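Local coordinates for protein formimidoylglutamase (Bacillus subtilis, PDB 3M1R) that hydrolyses N-formimidoyl-L-glutamate to L-glutamate and formamide in histidine degradation, using a pair of manganese ions in each subunit, at residues D245-D250 with C257-P262. Sequence-based numbering, arbitrary orientation.
Sequences DMDVLD and CPAIGP. With CA (calcium ion), chain B; CA (calcium ion), chain C; PEG (di(hydroxyethyl)ether), chain E.
In the dinuclear metal site of this arginase-family enzyme, Asp247 backs onto Cys257 and Ala259 of the same loop, which follows strand 239-245. Asp247 CB lies 3.7 Å from Cys257 CB and 3.6 Å from Ala259 O, so the methylene is packed against segment 257-262 while the carboxylate faces the metal. CG set between the backbone N and the carbonyl carbon (chi1 69°) turns the carboxylate to the metal side. Both its oxygens bind one calcium ion, Asp247 OD1 at 2.4 Å and Asp247 OD2 at 2.5 Å, a bidentate grip. Asp245 OD2 alone bridges this ion and the second calcium; both calciums probably occupy the places of the enzyme's two manganese ions. Asp153 and His155 complete the first ion's protein ligands; Asn130, Asp153 and Asp157 join Asp245 at the second. Asp-x-Asp at the end of a central strand is characteristic of the arginase family, and here a short 3-10 segment, 246-248, carries the second aspartate round to the first ion.

No direct hydrogen bond joins the two segments; the polar links run through water. One water donates to Asp247 OD2 and accepts from Ala259 N (2.8 Å), tying a metal-bound carboxylate to the backbone at the centre of an inverse gamma turn. A second accepts from Gly261 N and lies near Leu249 O. A di(hydroxyethyl)ether molecule enters the same cleft, its O4 2.8 Å from Asp247 O and 2.7 Å from Ala259 O. On the side away from the metals, Cys257 SG touches CB of Met246, which is selenomethionine here, at 3.6 Å, and helix 300-318 packs on both side chains. The backbone oxygens of Cys257 and Pro258 accept hydrogen bonds from Arg298 of a neighbouring subunit.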
ATOM      1  N   ASP D 245      -1.240 -26.037  -7.560  1.00 33.87           N
ATOM      2  CA  ASP D 245      -0.277 -25.015  -7.196  1.00 31.15           C
ATOM      3  C   ASP D 245      -0.739 -23.769  -7.927  1.00 31.14           C
ATOM      4  O   ASP D 245      -0.767 -23.725  -9.149  1.00 36.04           O
ATOM      5  CB  ASP D 245       1.118 -25.431  -7.640  1.00 26.66           C
ATOM      6  CG  ASP D 245       2.183 -24.380  -7.332  1.00 32.98           C
ATOM      7  OD1 ASP D 245       1.896 -23.174  -7.231  1.00 31.84           O
ATOM      8  OD2 ASP D 245       3.335 -24.794  -7.183  1.00 44.32           O
HETATM    9  N   MSE D 246      -1.145 -22.768  -7.165  1.00 29.54           N
HETATM   10  CA  MSE D 246      -1.830 -21.622  -7.748  1.00 35.04           C
HETATM   11  C   MSE D 246      -0.936 -20.832  -8.690  1.00 33.03           C
HETATM   12  O   MSE D 246      -1.430 -20.058  -9.504  1.00 32.54           O
HETATM   13  CB  MSE D 246      -2.429 -20.717  -6.656  1.00 29.04           C
HETATM   14  CG  MSE D 246      -3.602 -21.365  -5.899  1.00 26.54           C
HETATM   15 SE   MSE D 246      -5.203 -21.755  -6.999  0.88 38.94          SE
HETATM   16  CE  MSE D 246      -5.822 -19.905  -7.183  1.00 34.20           C
ATOM     17  N   ASP D 247       0.378 -21.045  -8.621  1.00 29.36           N
ATOM     18  CA  ASP D 247       1.255 -20.279  -9.498  1.00 27.71           C
ATOM     19  C   ASP D 247       1.239 -20.789 -10.936  1.00 28.67           C
ATOM     20  O   ASP D 247       1.864 -20.196 -11.809  1.00 32.93           O
ATOM     21  CB  ASP D 247       2.680 -20.111  -8.937  1.00 32.58           C
ATOM     22  CG  ASP D 247       3.457 -21.403  -8.910  1.00 42.35           C
ATOM     23  OD1 ASP D 247       3.165 -22.319  -9.734  1.00 37.08           O
ATOM     24  OD2 ASP D 247       4.372 -21.491  -8.058  1.00 39.98           O
ATOM     25  N   VAL D 248       0.476 -21.848 -11.186  1.00 28.38           N
ATOM     26  CA  VAL D 248       0.163 -22.254 -12.556  1.00 29.84           C
ATOM     27  C   VAL D 248      -0.626 -21.135 -13.258  1.00 31.52           C
ATOM     28  O   VAL D 248      -0.618 -21.018 -14.481  1.00 30.26           O
ATOM     29  CB  VAL D 248      -0.667 -23.560 -12.570  1.00 27.04           C
ATOM     30  CG1 VAL D 248      -2.147 -23.283 -12.227  1.00 25.40           C
ATOM     31  CG2 VAL D 248      -0.559 -24.252 -13.912  1.00 27.44           C
ATOM     32  N   LEU D 249      -1.308 -20.311 -12.466  1.00 25.61           N
ATOM     33  CA  LEU D 249      -2.103 -19.225 -13.014  1.00 31.35           C
ATOM     34  C   LEU D 249      -1.206 -18.077 -13.409  1.00 33.51           C
ATOM     35  O   LEU D 249      -0.164 -17.863 -12.808  1.00 31.26           O
ATOM     36  CB  LEU D 249      -3.133 -18.716 -11.995  1.00 23.18           C
ATOM     37  CG  LEU D 249      -4.258 -19.678 -11.645  1.00 30.93           C
ATOM     38  CD1 LEU D 249      -4.936 -19.256 -10.343  1.00 30.96           C
ATOM     39  CD2 LEU D 249      -5.287 -19.792 -12.797  1.00 22.66           C
ATOM     40  N   ASP D 250      -1.637 -17.350 -14.429  1.00 33.11           N
ATOM     41  CA  ASP D 250      -0.967 -16.163 -14.906  1.00 25.55           C
ATOM     42  C   ASP D 250      -0.935 -15.088 -13.832  1.00 30.11           C
ATOM     43  O   ASP D 250      -1.905 -14.923 -13.066  1.00 29.98           O
ATOM     44  CB  ASP D 250      -1.705 -15.626 -16.129  1.00 30.42           C
ATOM     45  CG  ASP D 250      -0.949 -14.508 -16.823  1.00 34.02           C
ATOM     46  OD1 ASP D 250      -0.087 -14.806 -17.682  1.00 37.08           O
ATOM     47  OD2 ASP D 250      -1.223 -13.337 -16.512  1.00 33.33           O
ATOM     48  N   CYS D 257       0.848 -15.169  -5.670  1.00 37.32           N
ATOM     49  CA  CYS D 257       1.729 -16.339  -5.560  1.00 32.44           C
ATOM     50  C   CYS D 257       3.185 -15.883  -5.492  1.00 38.28           C
ATOM     51  O   CYS D 257       3.575 -14.947  -6.193  1.00 31.85           O
ATOM     52  CB  CYS D 257       1.556 -17.280  -6.753  1.00 35.67           C
ATOM     53  SG  CYS D 257      -0.134 -17.924  -6.966  1.00 44.63           S
ATOM     54  N   PRO D 258       4.004 -16.553  -4.667  1.00 35.34           N
ATOM     55  CA  PRO D 258       5.406 -16.126  -4.648  1.00 38.71           C
ATOM     56  C   PRO D 258       6.018 -16.065  -6.045  1.00 37.15           C
ATOM     57  O   PRO D 258       6.488 -14.998  -6.440  1.00 34.51           O
ATOM     58  CB  PRO D 258       6.078 -17.178  -3.751  1.00 44.63           C
ATOM     59  CG  PRO D 258       4.926 -17.611  -2.801  1.00 37.72           C
ATOM     60  CD  PRO D 258       3.747 -17.663  -3.728  1.00 35.92           C
ATOM     61  N   ALA D 259       5.982 -17.156  -6.802  1.00 38.55           N
ATOM     62  CA  ALA D 259       6.606 -17.144  -8.123  1.00 40.13           C
ATOM     63  C   ALA D 259       5.628 -16.723  -9.220  1.00 42.13           C
ATOM     64  O   ALA D 259       5.012 -17.564  -9.849  1.00 46.29           O
ATOM     65  CB  ALA D 259       7.231 -18.511  -8.444  1.00 35.77           C
ATOM     66  N   ILE D 260       5.487 -15.418  -9.440  1.00 39.00           N
ATOM     67  CA  ILE D 260       4.609 -14.895 -10.489  1.00 34.65           C
ATOM     68  C   ILE D 260       5.392 -14.653 -11.780  1.00 38.31           C
ATOM     69  O   ILE D 260       6.598 -14.419 -11.755  1.00 39.70           O
ATOM     70  CB  ILE D 260       3.944 -13.544 -10.101  1.00 35.79           C
ATOM     71  CG1 ILE D 260       5.002 -12.538  -9.652  1.00 31.43           C
ATOM     72  CG2 ILE D 260       2.881 -13.722  -9.021  1.00 37.12           C
ATOM     73  CD1 ILE D 260       4.425 -11.175  -9.348  1.00 38.25           C
ATOM     74  N   GLY D 261       4.674 -14.695 -12.898  1.00 30.85           N
ATOM     75  CA  GLY D 261       5.190 -14.367 -14.203  1.00 32.30           C
ATOM     76  C   GLY D 261       4.057 -14.470 -15.207  1.00 34.85           C
ATOM     77  O   GLY D 261       2.990 -15.013 -14.901  1.00 40.61           O
ATOM     78  N   PRO D 262       4.278 -13.954 -16.416  1.00 31.61           N
ATOM     79  CA  PRO D 262       3.300 -14.035 -17.507  1.00 26.90           C
ATOM     80  C   PRO D 262       3.325 -15.412 -18.162  1.00 26.50           C
ATOM     81  O   PRO D 262       4.246 -16.198 -17.927  1.00 32.54           O
ATOM     82  CB  PRO D 262       3.813 -12.974 -18.480  1.00 30.76           C
ATOM     83  CG  PRO D 262       5.313 -13.085 -18.340  1.00 34.70           C
ATOM     84  CD  PRO D 262       5.549 -13.348 -16.860  1.00 37.78           C
TER
HETATM   85 CA    CA B 321       4.899 -23.741  -8.929  1.00 37.99          CA
HETATM   86 CA    CA C 322       5.665 -25.687  -7.604  1.00 84.93          CA
HETATM   87  C1  PEG E 323       9.531 -19.446 -12.118  1.00 63.17           C
HETATM   88  O1  PEG E 323      10.252 -19.438 -10.904  1.00 66.74           O
HETATM   89  C2  PEG E 323       8.990 -18.046 -12.496  1.00 62.38           C
HETATM   90  O2  PEG E 323       7.568 -18.004 -12.539  1.00 62.52           O
HETATM   91  C3  PEG E 323       6.752 -19.069 -13.017  1.00 47.78           C
HETATM   92  C4  PEG E 323       5.783 -19.518 -11.898  1.00 51.38           C
HETATM   93  O4  PEG E 323       4.447 -19.084 -12.029  1.00 43.75           O
HETATM   94  O   HOH W   1       5.072 -19.681  -6.125  1.00 32.15           O
HETATM   95  O   HOH W   2       2.622 -16.652 -12.533  1.00 31.65           O